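Local coordinates for long form salivary protein D7L1 (Culex quinquefasciatus, PDB 6V4C) that binds and sequesters adenine nucleotides of the host, ATP and ADP most tightly, and so inhibits platelet aggregation and haemostasis during mosquito blood feeding, at residues K17-H22 against K32-S37; S149-C154 against K254-I259; Q157-Q160 against A165-N168; M191-K196 against S203-G208; Q226-K231 against Y240-D245. All blocks are in the same frame, centred on the assembly; numbering follows the deposited sequence.

Contact 1: residues K17-H22 against K32-S37; sequences KCMEDH and KWMKWS. With EDO (1,2-ethanediol), chain J.
M19 and W33 mark the closest approach of the two backbones, their CA atoms 7.5 Å apart where the C-terminal part of helix 8-22 faces the last turn of helix 27-34. The M19 chain is bent at its last torsion (chi3 53°), and the bend carries the methyl CE to 3.8 Å from W33 CB and to 3.5 Å from CG of M34. The two methionine chains cross at about a right angle; flexible and unbranched, they can adapt to the space between the helices, M19 buried and M34 nearer the surface. The all-helical PBP/GOBP fold is built of such short helices packed through apolar side chains, and here the disulfide C18-C51 ties helix 8-22 to helix 45-55 as well. The W33 indole points its six-membered ring at the end of helix 8-22: CH2 lies 3.6 Å from H22 O, and M19 O also lies near the ring plane at the edge, so aromatic C-H groups, slightly positive, meet carbonyl oxygens. Y48 stacks on the same indole. Beyond M34 the helix stops in a Schellman motif, with W36 at positive phi (58°). The M34 side chain comes within about 5 Å of the bound ADP.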
# COMPACT_ATOMS: atom_id res chain seq x y z
N LYS A 17 -0.81 2.62 5.25
CA LYS A 17 -0.81 1.50 6.19
C LYS A 17 -0.35 1.94 7.58
O LYS A 17 -0.93 1.53 8.59
CB LYS A 17 0.08 0.37 5.66
CG LYS A 17 0.10 -0.86 6.53
CD LYS A 17 1.11 -1.87 6.02
CE LYS A 17 1.29 -3.02 7.00
NZ LYS A 17 2.24 -4.04 6.47
N CYS A 18 0.69 2.77 7.64
CA CYS A 18 1.13 3.29 8.93
C CYS A 18 0.07 4.17 9.57
O CYS A 18 -0.17 4.10 10.78
CB CYS A 18 2.45 4.05 8.79
SG CYS A 18 3.91 3.03 8.57
N MET A 19 -0.58 5.02 8.76
CA MET A 19 -1.62 5.89 9.29
C MET A 19 -2.78 5.09 9.85
O MET A 19 -3.31 5.41 10.92
CB MET A 19 -2.10 6.86 8.21
CG MET A 19 -1.03 7.81 7.69
SD MET A 19 -1.74 9.11 6.66
CE MET A 19 -2.99 9.71 7.80
N GLU A 20 -3.20 4.04 9.14
CA GLU A 20 -4.29 3.20 9.63
C GLU A 20 -3.91 2.50 10.93
O GLU A 20 -4.74 2.36 11.83
CB GLU A 20 -4.68 2.17 8.57
CG GLU A 20 -5.39 2.74 7.36
CD GLU A 20 -5.81 1.66 6.38
OE1 GLU A 20 -6.27 2.01 5.27
OE2 GLU A 20 -5.68 0.47 6.72
N ASP A 21 -2.66 2.06 11.05
CA ASP A 21 -2.25 1.29 12.21
C ASP A 21 -2.07 2.15 13.46
O ASP A 21 -2.04 1.60 14.57
CB ASP A 21 -0.94 0.54 11.92
CG ASP A 21 -1.15 -0.67 11.03
OD1 ASP A 21 -2.32 -1.01 10.74
OD2 ASP A 21 -0.14 -1.29 10.62
N HIS A 22 -1.97 3.47 13.32
CA HIS A 22 -1.60 4.32 14.44
C HIS A 22 -2.52 5.50 14.71
O HIS A 22 -2.42 6.09 15.80
CB HIS A 22 -0.16 4.85 14.27
CG HIS A 22 0.89 3.81 14.48
ND1 HIS A 22 2.05 3.76 13.74
CD2 HIS A 22 0.96 2.78 15.36
CE1 HIS A 22 2.79 2.74 14.15
NE2 HIS A 22 2.15 2.13 15.13
N LYS A 32 -3.55 15.72 9.83
CA LYS A 32 -2.24 16.34 10.02
C LYS A 32 -1.13 15.49 9.42
O LYS A 32 -0.18 16.02 8.84
CB LYS A 32 -1.98 16.59 11.50
CG LYS A 32 -2.77 17.74 12.10
N TRP A 33 -1.24 14.16 9.56
CA TRP A 33 -0.20 13.28 9.03
C TRP A 33 -0.14 13.33 7.51
O TRP A 33 0.96 13.34 6.93
CB TRP A 33 -0.42 11.85 9.53
CG TRP A 33 -0.21 11.70 11.00
CD1 TRP A 33 0.32 12.63 11.85
CD2 TRP A 33 -0.52 10.55 11.80
NE1 TRP A 33 0.35 12.13 13.13
CE2 TRP A 33 -0.15 10.85 13.12
CE3 TRP A 33 -1.07 9.30 11.52
CZ2 TRP A 33 -0.32 9.95 14.17
CZ3 TRP A 33 -1.23 8.40 12.55
CH2 TRP A 33 -0.86 8.73 13.86
N MET A 34 -1.30 13.37 6.85
CA MET A 34 -1.31 13.47 5.39
C MET A 34 -0.65 14.76 4.92
O MET A 34 0.05 14.78 3.90
CB MET A 34 -2.74 13.39 4.86
CG MET A 34 -3.50 12.15 5.30
SD MET A 34 -5.10 12.00 4.50
CE MET A 34 -6.06 11.23 5.80
N LYS A 35 -0.85 15.85 5.66
CA LYS A 35 -0.19 17.12 5.38
C LYS A 35 1.25 17.14 5.88
O LYS A 35 1.92 18.17 5.72
CB LYS A 35 -0.97 18.28 6.00
CG LYS A 35 -2.38 18.44 5.45
N TRP A 36 1.72 16.05 6.49
CA TRP A 36 3.07 15.98 7.05
C TRP A 36 3.31 17.06 8.10
O TRP A 36 4.39 17.65 8.19
CB TRP A 36 4.16 15.98 5.97
CG TRP A 36 4.49 14.61 5.46
CD1 TRP A 36 3.61 13.68 4.98
CD2 TRP A 36 5.79 14.01 5.38
NE1 TRP A 36 4.29 12.54 4.61
CE2 TRP A 36 5.63 12.72 4.84
CE3 TRP A 36 7.08 14.45 5.71
CZ2 TRP A 36 6.70 11.86 4.63
CZ3 TRP A 36 8.14 13.59 5.50
CH2 TRP A 36 7.95 12.31 4.96
N SER A 37 2.29 17.33 8.91
CA SER A 37 2.42 18.21 10.08
C SER A 37 2.75 17.33 11.28
O SER A 37 1.91 17.06 12.15
CB SER A 37 1.14 19.01 10.28
C1 EDO J . -0.23 -4.47 4.10
O1 EDO J . -1.45 -4.83 3.45
C2 EDO J . 0.87 -5.47 3.75
O2 EDO J . 2.09 -4.80 3.42

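Contact 2: residues S149-C154 against K254-I259; sequences SIFRFC and KVLDYI
F151 is the residue through which helix 150-158 reaches L256 and I259 of helix 249-263, and the residues before it fix the start of its helix. S149 is the N-cap: its OG accepts from R152 N at 3.0 Å in a nearly straight bond (166°), satisfying an amide that the first turn leaves without a helical partner. A serine hydroxyl suits this place because it can also pair with another group, here E260 of the opposing helix. Next, the backbone N of I150 is hydrogen-bonded to S263 OG, so the two helices are joined by polar contacts beside the apolar one. F151 then places its ring across the L256 side chain at about a right angle. With its CG anti to the carbonyl carbon (chi1 -61°), F151 sends its ring toward helix 249-263, and its CZ touches L256 CG at 3.5 Å while its CE2 comes to 4.3 Å from I259 CG2, both at an oblique approach. Phenylalanine, flat and long, can fill the distance between helices whose backbones stay well apart. Further along, R152 turns to a salt bridge with D161, and C154 is disulfide-bonded to C186 of helix 179-190. Helices far apart in sequence, packed through aromatic and aliphatic side chains and stapled by disulfides, are characteristic of the PBP/GOBP odorant-binding fold.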
# COMPACT_ATOMS: atom_id res chain seq x y z
N SER A 149 -8.75 1.21 -9.56
CA SER A 149 -8.54 0.11 -8.63
C SER A 149 -7.41 -0.79 -9.13
O SER A 149 -7.05 -0.79 -10.31
CB SER A 149 -9.82 -0.70 -8.42
OG SER A 149 -10.00 -1.69 -9.42
N ILE A 150 -6.85 -1.57 -8.21
CA ILE A 150 -5.77 -2.48 -8.57
C ILE A 150 -6.27 -3.57 -9.51
O ILE A 150 -5.57 -3.98 -10.44
CB ILE A 150 -5.09 -3.05 -7.30
CG1 ILE A 150 -3.95 -4.00 -7.67
CG2 ILE A 150 -6.10 -3.75 -6.41
CD1 ILE A 150 -2.80 -3.35 -8.40
N PHE A 151 -7.51 -4.03 -9.30
CA PHE A 151 -8.06 -5.07 -10.16
C PHE A 151 -8.33 -4.55 -11.56
O PHE A 151 -8.07 -5.25 -12.55
CB PHE A 151 -9.33 -5.66 -9.54
CG PHE A 151 -9.10 -6.31 -8.20
CD1 PHE A 151 -8.60 -7.59 -8.12
CD2 PHE A 151 -9.36 -5.62 -7.03
CE1 PHE A 151 -8.37 -8.19 -6.90
CE2 PHE A 151 -9.14 -6.21 -5.80
CZ PHE A 151 -8.64 -7.50 -5.73
N ARG A 152 -8.85 -3.33 -11.67
CA ARG A 152 -9.08 -2.74 -12.99
C ARG A 152 -7.76 -2.42 -13.68
O ARG A 152 -7.61 -2.65 -14.88
CB ARG A 152 -9.96 -1.50 -12.85
CG ARG A 152 -10.20 -0.74 -14.15
CD ARG A 152 -10.91 -1.60 -15.18
NE ARG A 152 -11.15 -0.85 -16.42
CZ ARG A 152 -11.53 -1.40 -17.56
NH1 ARG A 152 -11.72 -2.71 -17.64
NH2 ARG A 152 -11.72 -0.64 -18.63
N PHE A 153 -6.79 -1.91 -12.92
CA PHE A 153 -5.48 -1.63 -13.49
C PHE A 153 -4.84 -2.90 -14.04
O PHE A 153 -4.26 -2.88 -15.13
CB PHE A 153 -4.58 -0.98 -12.43
CG PHE A 153 -3.22 -0.62 -12.94
CD1 PHE A 153 -3.03 0.52 -13.71
CD2 PHE A 153 -2.13 -1.42 -12.66
CE1 PHE A 153 -1.78 0.84 -14.19
CE2 PHE A 153 -0.87 -1.10 -13.13
CZ PHE A 153 -0.70 0.04 -13.90
N CYS A 154 -4.94 -4.01 -13.30
CA CYS A 154 -4.40 -5.28 -13.79
C CYS A 154 -5.27 -5.86 -14.89
O CYS A 154 -4.75 -6.44 -15.86
CB CYS A 154 -4.28 -6.28 -12.64
SG CYS A 154 -3.05 -5.88 -11.37
N LYS A 254 -16.42 -10.68 -0.48
CA LYS A 254 -16.66 -9.57 0.43
C LYS A 254 -15.36 -8.88 0.81
O LYS A 254 -15.29 -7.65 0.87
CB LYS A 254 -17.40 -10.08 1.67
CG LYS A 254 -17.75 -9.00 2.68
CD LYS A 254 -18.39 -9.60 3.92
CE LYS A 254 -18.67 -8.55 4.97
NZ LYS A 254 -19.32 -9.13 6.18
N VAL A 255 -14.31 -9.67 1.07
CA VAL A 255 -13.00 -9.10 1.37
C VAL A 255 -12.44 -8.38 0.16
O VAL A 255 -11.99 -7.23 0.24
CB VAL A 255 -12.04 -10.19 1.87
CG1 VAL A 255 -10.61 -9.66 1.93
CG2 VAL A 255 -12.47 -10.71 3.23
N LEU A 256 -12.45 -9.05 -1.00
CA LEU A 256 -11.83 -8.50 -2.20
C LEU A 256 -12.54 -7.24 -2.68
O LEU A 256 -11.89 -6.29 -3.11
CB LEU A 256 -11.79 -9.56 -3.30
CG LEU A 256 -10.39 -9.86 -3.83
CD1 LEU A 256 -9.50 -10.39 -2.72
CD2 LEU A 256 -10.46 -10.83 -4.98
N ASP A 257 -13.88 -7.24 -2.64
CA ASP A 257 -14.62 -6.05 -3.08
C ASP A 257 -14.21 -4.82 -2.28
O ASP A 257 -14.03 -3.74 -2.85
CB ASP A 257 -16.13 -6.28 -2.95
CG ASP A 257 -16.67 -7.22 -4.00
OD1 ASP A 257 -16.04 -7.37 -5.07
OD2 ASP A 257 -17.74 -7.82 -3.75
N TYR A 258 -14.04 -4.97 -0.97
CA TYR A 258 -13.68 -3.82 -0.15
C TYR A 258 -12.23 -3.42 -0.38
O TYR A 258 -11.92 -2.22 -0.44
CB TYR A 258 -13.94 -4.13 1.32
CG TYR A 258 -13.92 -2.92 2.22
CD1 TYR A 258 -14.51 -1.73 1.83
CD2 TYR A 258 -13.34 -2.98 3.48
CE1 TYR A 258 -14.50 -0.62 2.66
CE2 TYR A 258 -13.33 -1.89 4.32
CZ TYR A 258 -13.91 -0.71 3.90
OH TYR A 258 -13.90 0.38 4.74
N ILE A 259 -11.33 -4.39 -0.54
CA ILE A 259 -9.97 -4.08 -0.97
C ILE A 259 -9.98 -3.28 -2.26
O ILE A 259 -9.29 -2.26 -2.39
CB ILE A 259 -9.13 -5.37 -1.11
CG1 ILE A 259 -8.82 -5.97 0.26
CG2 ILE A 259 -7.85 -5.08 -1.88
CD1 ILE A 259 -8.19 -7.36 0.19

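Contact 3: residues Q157-Q160 against A165-N168; sequences QFYQ and AYCN
Y159 and Y166 close the short turn between helix 150-158 and helix 164-172, a helix-loop-helix connection within the second PBP/GOBP-family region of the protein. The two aromatic rings are almost parallel, their planes 6° apart, but so far slid that they barely overlap, with centroids 5.1 Å apart. It is therefore the methylene of Y159, and not its ring, that sits over the Y166 face: Y159 CB lies 3.9 Å from the Y166 ring centroid, a CH-pi contact. Y166 CG stands opposite its backbone N (chi1 -167°), which brings the face of its ring to Y159 CB. Apolar packing adds A165, whose small CB sits 4.0 Å from Y159 CE1. The polar ends lead elsewhere and explain why tyrosine fits both places: Y159 OH is hydrogen-bonded to D177, and Y166 OH to R152, so each ring is buried with its hydroxyl satisfied. H183 meets the Y159 ring edge-to-face. At the Y166 edge, near the ring plane, Q160 O lies 3.5 Å from CD2.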
# COMPACT_ATOMS: atom_id res chain seq x y z
N GLN A 157 -4.69 -4.97 -18.54
CA GLN A 157 -3.48 -5.47 -19.18
C GLN A 157 -3.69 -6.84 -19.82
O GLN A 157 -2.99 -7.18 -20.77
CB GLN A 157 -2.35 -5.57 -18.15
CG GLN A 157 -2.03 -4.28 -17.43
CD GLN A 157 -0.96 -4.47 -16.37
OE1 GLN A 157 0.03 -5.16 -16.59
NE2 GLN A 157 -1.16 -3.86 -15.21
N PHE A 158 -4.65 -7.62 -19.32
CA PHE A 158 -4.80 -9.01 -19.73
C PHE A 158 -6.13 -9.33 -20.38
O PHE A 158 -6.22 -10.35 -21.08
CB PHE A 158 -4.58 -9.95 -18.54
CG PHE A 158 -3.31 -9.68 -17.78
CD1 PHE A 158 -2.08 -9.83 -18.39
CD2 PHE A 158 -3.36 -9.25 -16.47
CE1 PHE A 158 -0.91 -9.58 -17.70
CE2 PHE A 158 -2.19 -9.00 -15.77
CZ PHE A 158 -0.96 -9.16 -16.38
N TYR A 159 -7.17 -8.52 -20.18
CA TYR A 159 -8.50 -8.84 -20.67
C TYR A 159 -9.04 -7.70 -21.52
O TYR A 159 -8.78 -6.52 -21.25
CB TYR A 159 -9.48 -9.08 -19.53
CG TYR A 159 -9.18 -10.29 -18.69
CD1 TYR A 159 -9.46 -11.57 -19.15
CD2 TYR A 159 -8.61 -10.16 -17.43
CE1 TYR A 159 -9.19 -12.68 -18.38
CE2 TYR A 159 -8.33 -11.27 -16.66
CZ TYR A 159 -8.62 -12.53 -17.14
OH TYR A 159 -8.34 -13.64 -16.37
N GLN A 160 -9.79 -8.06 -22.55
CA GLN A 160 -10.61 -7.09 -23.27
C GLN A 160 -11.87 -6.82 -22.47
O GLN A 160 -12.44 -7.73 -21.87
CB GLN A 160 -10.99 -7.63 -24.64
CG GLN A 160 -9.85 -7.72 -25.63
CD GLN A 160 -10.33 -7.79 -27.06
OE1 GLN A 160 -10.05 -8.76 -27.77
NE2 GLN A 160 -11.06 -6.77 -27.50
N ALA A 165 -14.38 -14.36 -20.08
CA ALA A 165 -13.51 -14.72 -18.97
C ALA A 165 -13.38 -13.56 -17.99
O ALA A 165 -13.35 -13.77 -16.77
CB ALA A 165 -12.14 -15.14 -19.49
N TYR A 166 -13.32 -12.33 -18.50
CA TYR A 166 -13.18 -11.16 -17.64
C TYR A 166 -14.41 -10.99 -16.76
O TYR A 166 -14.28 -10.72 -15.56
CB TYR A 166 -12.95 -9.92 -18.50
CG TYR A 166 -12.50 -8.69 -17.75
CD1 TYR A 166 -12.02 -8.78 -16.45
CD2 TYR A 166 -12.54 -7.44 -18.35
CE1 TYR A 166 -11.60 -7.65 -15.76
CE2 TYR A 166 -12.13 -6.31 -17.67
CZ TYR A 166 -11.66 -6.42 -16.38
OH TYR A 166 -11.25 -5.29 -15.71
N CYS A 167 -15.60 -11.14 -17.32
CA CYS A 167 -16.81 -10.97 -16.53
C CYS A 167 -16.98 -12.09 -15.50
O CYS A 167 -17.61 -11.87 -14.46
CB CYS A 167 -18.04 -10.84 -17.43
SG CYS A 167 -17.92 -9.44 -18.57
N ASN A 168 -16.42 -13.27 -15.77
CA ASN A 168 -16.39 -14.31 -14.74
C ASN A 168 -15.51 -13.90 -13.57
O ASN A 168 -15.85 -14.17 -12.41
CB ASN A 168 -15.92 -15.64 -15.34
CG ASN A 168 -17.00 -16.32 -16.16
OD1 ASN A 168 -18.19 -16.03 -16.01
ND2 ASN A 168 -16.59 -17.23 -17.04

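Contact 4: residues M191-K196 against S203-G208; sequences MRWMKK and SAILRG
W193 lies against A204 and I205, their closest CA atoms (W193 and A204) 5.5 Å apart, where the loop leaving helix 179-190 folds back onto helix 202-211. That loop opens with a Schellman motif: R192, at positive phi (65°), is the first residue past helix 179-190 to leave helical angles, and its guanidinium goes to a salt bridge with E9. Along helix 202-211, A204 comes first. Its methyl presses on the loop backbone, CB being 3.3 Å from R192 O, an approach that suits a very small side chain. A204 O lies 3.8 Å from W193 NE1 without a direct hydrogen bond; a water joins them, accepting from W193 NE1 at 2.9 Å and donating to A204 O at 2.6 Å. The water sits in the indole plane, so it satisfies the one polar atom of the buried side chain. I205 follows, crossing the indole at about a right angle, with CG1 3.7 Å from the centroid of the five-membered ring and only 16° off its normal, a CH-pi contact. The branched chain also reaches V221 and L225 of helix 218-226. The indole is sandwiched, since on the face opposite I205 the methyl CE of M191 sits 3.7 Å above the ring plane.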
# COMPACT_ATOMS: atom_id res chain seq x y z
N MET A 191 -2.17 -6.15 -4.12
CA MET A 191 -2.77 -6.15 -2.79
C MET A 191 -1.75 -6.36 -1.69
O MET A 191 -2.10 -6.25 -0.51
CB MET A 191 -3.82 -7.26 -2.67
CG MET A 191 -5.09 -7.04 -3.48
SD MET A 191 -6.34 -8.30 -3.09
CE MET A 191 -5.58 -9.77 -3.79
N ARG A 192 -0.50 -6.69 -2.04
CA ARG A 192 0.54 -7.05 -1.08
C ARG A 192 0.23 -8.36 -0.34
O ARG A 192 0.84 -8.66 0.69
CB ARG A 192 0.88 -5.92 -0.10
CG ARG A 192 1.89 -4.89 -0.63
CD ARG A 192 1.34 -4.05 -1.78
NE ARG A 192 2.19 -2.90 -2.07
CZ ARG A 192 1.92 -1.97 -2.98
NH1 ARG A 192 0.82 -2.06 -3.72
NH2 ARG A 192 2.75 -0.96 -3.16
N TRP A 193 -0.73 -9.14 -0.84
CA TRP A 193 -0.89 -10.50 -0.34
C TRP A 193 0.35 -11.33 -0.65
O TRP A 193 0.75 -12.20 0.13
CB TRP A 193 -2.12 -11.17 -0.96
CG TRP A 193 -3.43 -10.69 -0.39
CD1 TRP A 193 -3.64 -9.56 0.35
CD2 TRP A 193 -4.69 -11.35 -0.49
NE1 TRP A 193 -4.97 -9.48 0.70
CE2 TRP A 193 -5.64 -10.56 0.19
CE3 TRP A 193 -5.12 -12.53 -1.11
CZ2 TRP A 193 -6.98 -10.91 0.28
CZ3 TRP A 193 -6.46 -12.88 -1.02
CH2 TRP A 193 -7.38 -12.07 -0.33
N MET A 194 0.96 -11.08 -1.81
CA MET A 194 2.26 -11.63 -2.16
C MET A 194 3.26 -10.48 -2.15
O MET A 194 3.01 -9.43 -2.75
CB MET A 194 2.23 -12.27 -3.56
CG MET A 194 3.51 -13.00 -3.94
SD MET A 194 3.55 -13.50 -5.68
CE MET A 194 3.39 -15.28 -5.58
N LYS A 195 4.36 -10.67 -1.43
CA LYS A 195 5.38 -9.64 -1.33
C LYS A 195 6.23 -9.60 -2.61
O LYS A 195 6.07 -10.42 -3.52
CB LYS A 195 6.25 -9.86 -0.10
CG LYS A 195 5.46 -9.85 1.20
CD LYS A 195 6.35 -9.74 2.43
CE LYS A 195 7.16 -11.00 2.68
NZ LYS A 195 7.51 -11.14 4.13
N LYS A 196 7.13 -8.63 -2.66
CA LYS A 196 8.00 -8.49 -3.83
C LYS A 196 8.82 -9.76 -4.07
O LYS A 196 9.00 -10.18 -5.23
CB LYS A 196 8.92 -7.29 -3.68
CG LYS A 196 8.34 -5.97 -4.18
CD LYS A 196 9.36 -4.85 -4.10
N SER A 203 -0.22 -11.78 7.28
CA SER A 203 -0.80 -10.62 7.95
C SER A 203 -1.54 -9.71 6.98
O SER A 203 -2.54 -9.09 7.36
CB SER A 203 0.29 -9.84 8.69
OG SER A 203 1.23 -9.31 7.77
N ALA A 204 -1.06 -9.61 5.74
CA ALA A 204 -1.72 -8.74 4.77
C ALA A 204 -3.10 -9.29 4.40
O ALA A 204 -4.05 -8.52 4.21
CB ALA A 204 -0.86 -8.59 3.52
N ILE A 205 -3.23 -10.61 4.29
CA ILE A 205 -4.53 -11.21 4.02
C ILE A 205 -5.48 -10.95 5.18
O ILE A 205 -6.65 -10.59 4.97
CB ILE A 205 -4.37 -12.72 3.74
CG1 ILE A 205 -3.47 -12.94 2.52
CG2 ILE A 205 -5.72 -13.37 3.52
CD1 ILE A 205 -2.85 -14.32 2.47
N LEU A 206 -5.00 -11.11 6.41
CA LEU A 206 -5.85 -10.91 7.59
C LEU A 206 -6.32 -9.47 7.70
O LEU A 206 -7.41 -9.21 8.23
CB LEU A 206 -5.09 -11.32 8.85
CG LEU A 206 -4.62 -12.78 8.91
CD1 LEU A 206 -3.89 -13.07 10.21
CD2 LEU A 206 -5.80 -13.71 8.73
N ARG A 207 -5.52 -8.51 7.22
CA ARG A 207 -5.96 -7.12 7.21
C ARG A 207 -7.24 -6.96 6.40
O ARG A 207 -8.15 -6.22 6.79
CB ARG A 207 -4.87 -6.21 6.65
CG ARG A 207 -3.64 -6.08 7.53
CD ARG A 207 -2.61 -5.14 6.90
NE ARG A 207 -3.07 -3.76 6.85
CZ ARG A 207 -2.83 -2.85 7.79
NH1 ARG A 207 -2.12 -3.18 8.86
NH2 ARG A 207 -3.28 -1.61 7.65
N GLY A 208 -7.33 -7.66 5.26
CA GLY A 208 -8.53 -7.59 4.45
C GLY A 208 -9.75 -8.15 5.15
O GLY A 208 -10.86 -7.62 5.00
O HOH W 1 -5.39 -7.14 2.42

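Contact 5: residues Q226-K231 against Y240-D245; sequences QNCKAK and YKCIYD
K241 NZ forms a salt bridge with D245 OD1 at 2.8 Å, on the syn lone pair of that oxygen, with only a weak second bond to D245 OD2 at 3.1 Å. The pair spans one turn of helix 235-247 and flanks C242, which is bonded to C228 of the loop. F174 adds a cation-pi partner for the lysine, which would probably favour its charged form further. Between helix and loop the contact itself is covalent: C228 SG and C242 SG are 2.0 Å apart, one of the disulfides of this all-helical, PBP/GOBP-family region, here anchoring the segment that follows helix 218-226. Its CB-SG-SG-CB torsion of 85° is close to the relaxed right angle. C228 sets SG opposite its backbone N (chi1 -161°) whereas C242 sets it opposite the carbonyl carbon (chi1 -77°), and the two CB atoms of C228 and C242 end 3.8 Å apart. Further along the loop, the backbone N of K231 is hydrogen-bonded to D238, a second tie to helix 235-247.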
# COMPACT_ATOMS: atom_id res chain seq x y z
N GLN A 226 -0.82 -23.14 4.40
CA GLN A 226 0.11 -24.20 4.79
C GLN A 226 -0.09 -25.44 3.93
O GLN A 226 0.88 -26.12 3.58
CB GLN A 226 -0.08 -24.51 6.27
CG GLN A 226 1.00 -25.37 6.90
CD GLN A 226 0.97 -25.30 8.42
OE1 GLN A 226 0.26 -24.48 9.00
NE2 GLN A 226 1.74 -26.16 9.07
N ASN A 227 -1.33 -25.76 3.59
CA ASN A 227 -1.64 -26.97 2.83
C ASN A 227 -1.68 -26.74 1.33
O ASN A 227 -1.99 -27.68 0.58
CB ASN A 227 -2.99 -27.54 3.29
CG ASN A 227 -3.02 -27.84 4.78
OD1 ASN A 227 -1.97 -27.93 5.42
ND2 ASN A 227 -4.21 -27.99 5.33
N CYS A 228 -1.35 -25.54 0.86
CA CYS A 228 -1.47 -25.21 -0.55
C CYS A 228 -0.32 -25.83 -1.33
O CYS A 228 0.85 -25.69 -0.96
CB CYS A 228 -1.45 -23.70 -0.74
SG CYS A 228 -2.12 -23.18 -2.33
N LYS A 229 -0.65 -26.50 -2.43
CA LYS A 229 0.34 -27.06 -3.35
C LYS A 229 0.46 -26.08 -4.51
O LYS A 229 -0.37 -26.07 -5.42
CB LYS A 229 -0.09 -28.44 -3.82
CG LYS A 229 -0.36 -29.41 -2.69
CD LYS A 229 0.81 -29.46 -1.72
CE LYS A 229 0.45 -30.23 -0.45
NZ LYS A 229 1.54 -30.15 0.57
N ALA A 230 1.50 -25.25 -4.48
CA ALA A 230 1.67 -24.17 -5.44
C ALA A 230 2.94 -24.40 -6.25
O ALA A 230 3.99 -24.69 -5.68
CB ALA A 230 1.74 -22.82 -4.74
N LYS A 231 2.83 -24.26 -7.57
CA LYS A 231 3.97 -24.32 -8.47
C LYS A 231 4.39 -22.90 -8.83
O LYS A 231 3.55 -22.02 -9.02
CB LYS A 231 3.60 -25.08 -9.75
CG LYS A 231 3.12 -26.50 -9.51
N TYR A 240 -3.92 -17.87 -4.21
CA TYR A 240 -5.19 -17.17 -4.34
C TYR A 240 -6.35 -18.15 -4.29
O TYR A 240 -7.32 -17.96 -3.54
CB TYR A 240 -5.17 -16.40 -5.66
CG TYR A 240 -6.38 -15.55 -5.99
CD1 TYR A 240 -7.55 -16.13 -6.47
CD2 TYR A 240 -6.33 -14.17 -5.88
CE1 TYR A 240 -8.64 -15.36 -6.80
CE2 TYR A 240 -7.43 -13.38 -6.21
CZ TYR A 240 -8.58 -13.99 -6.67
OH TYR A 240 -9.67 -13.22 -7.00
N LYS A 241 -6.27 -19.23 -5.06
CA LYS A 241 -7.34 -20.23 -5.06
C LYS A 241 -7.42 -20.96 -3.72
O LYS A 241 -8.52 -21.32 -3.29
CB LYS A 241 -7.15 -21.22 -6.21
CG LYS A 241 -8.35 -22.13 -6.46
CD LYS A 241 -9.66 -21.33 -6.46
CE LYS A 241 -10.79 -22.07 -7.16
NZ LYS A 241 -11.11 -23.38 -6.54
N CYS A 242 -6.28 -21.18 -3.06
CA CYS A 242 -6.29 -21.82 -1.76
C CYS A 242 -7.03 -20.97 -0.73
O CYS A 242 -7.82 -21.49 0.07
CB CYS A 242 -4.85 -22.13 -1.32
SG CYS A 242 -4.11 -23.58 -2.16
N ILE A 243 -6.79 -19.66 -0.74
CA ILE A 243 -7.52 -18.75 0.16
C ILE A 243 -9.00 -18.71 -0.22
O ILE A 243 -9.88 -18.72 0.65
CB ILE A 243 -6.88 -17.35 0.11
CG1 ILE A 243 -5.40 -17.42 0.50
CG2 ILE A 243 -7.65 -16.39 1.01
CD1 ILE A 243 -4.60 -16.24 0.00
N TYR A 244 -9.28 -18.64 -1.52
CA TYR A 244 -10.66 -18.67 -2.01
C TYR A 244 -11.42 -19.88 -1.49
O TYR A 244 -12.54 -19.76 -0.98
CB TYR A 244 -10.60 -18.68 -3.54
CG TYR A 244 -11.91 -18.50 -4.28
CD1 TYR A 244 -12.80 -19.56 -4.43
CD2 TYR A 244 -12.22 -17.29 -4.89
CE1 TYR A 244 -13.99 -19.40 -5.13
CE2 TYR A 244 -13.40 -17.12 -5.59
CZ TYR A 244 -14.28 -18.18 -5.70
OH TYR A 244 -15.45 -18.01 -6.40
N ASP A 245 -10.81 -21.07 -1.60
CA ASP A 245 -11.49 -22.29 -1.17
C ASP A 245 -11.63 -22.35 0.34
O ASP A 245 -12.65 -22.82 0.86
CB ASP A 245 -10.74 -23.52 -1.69
CG ASP A 245 -10.79 -23.63 -3.20
OD1 ASP A 245 -11.74 -23.09 -3.81
OD2 ASP A 245 -9.89 -24.27 -3.78

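Contacts 2 to 5 belong largely to the second half of the chain, contact 1 to the first PBP/GOBP region. Contact 4 touches contacts 1, 2 and 5: R207 NH1 pairs with D21 OD1 of contact 1 at 2.9 Å, M191 SD packs on F151 CZ of contact 2 at 3.6 Å, and I205 CD1 on I243 CD1 of contact 5 at 3.6 Å. Contact 2 touches contacts 3, 4 and 5, R152 reaching Y166 of contact 3. The ADP pocket takes residues from both halves; contact 1 approaches the nucleotide to about 5 Å (M34 side chain) and contact 2 to about 11 Å (I259 side chain). In contact 4 the R192 side chain is about 4 Å from that of ADP-binding Y266; contact 5 lies away.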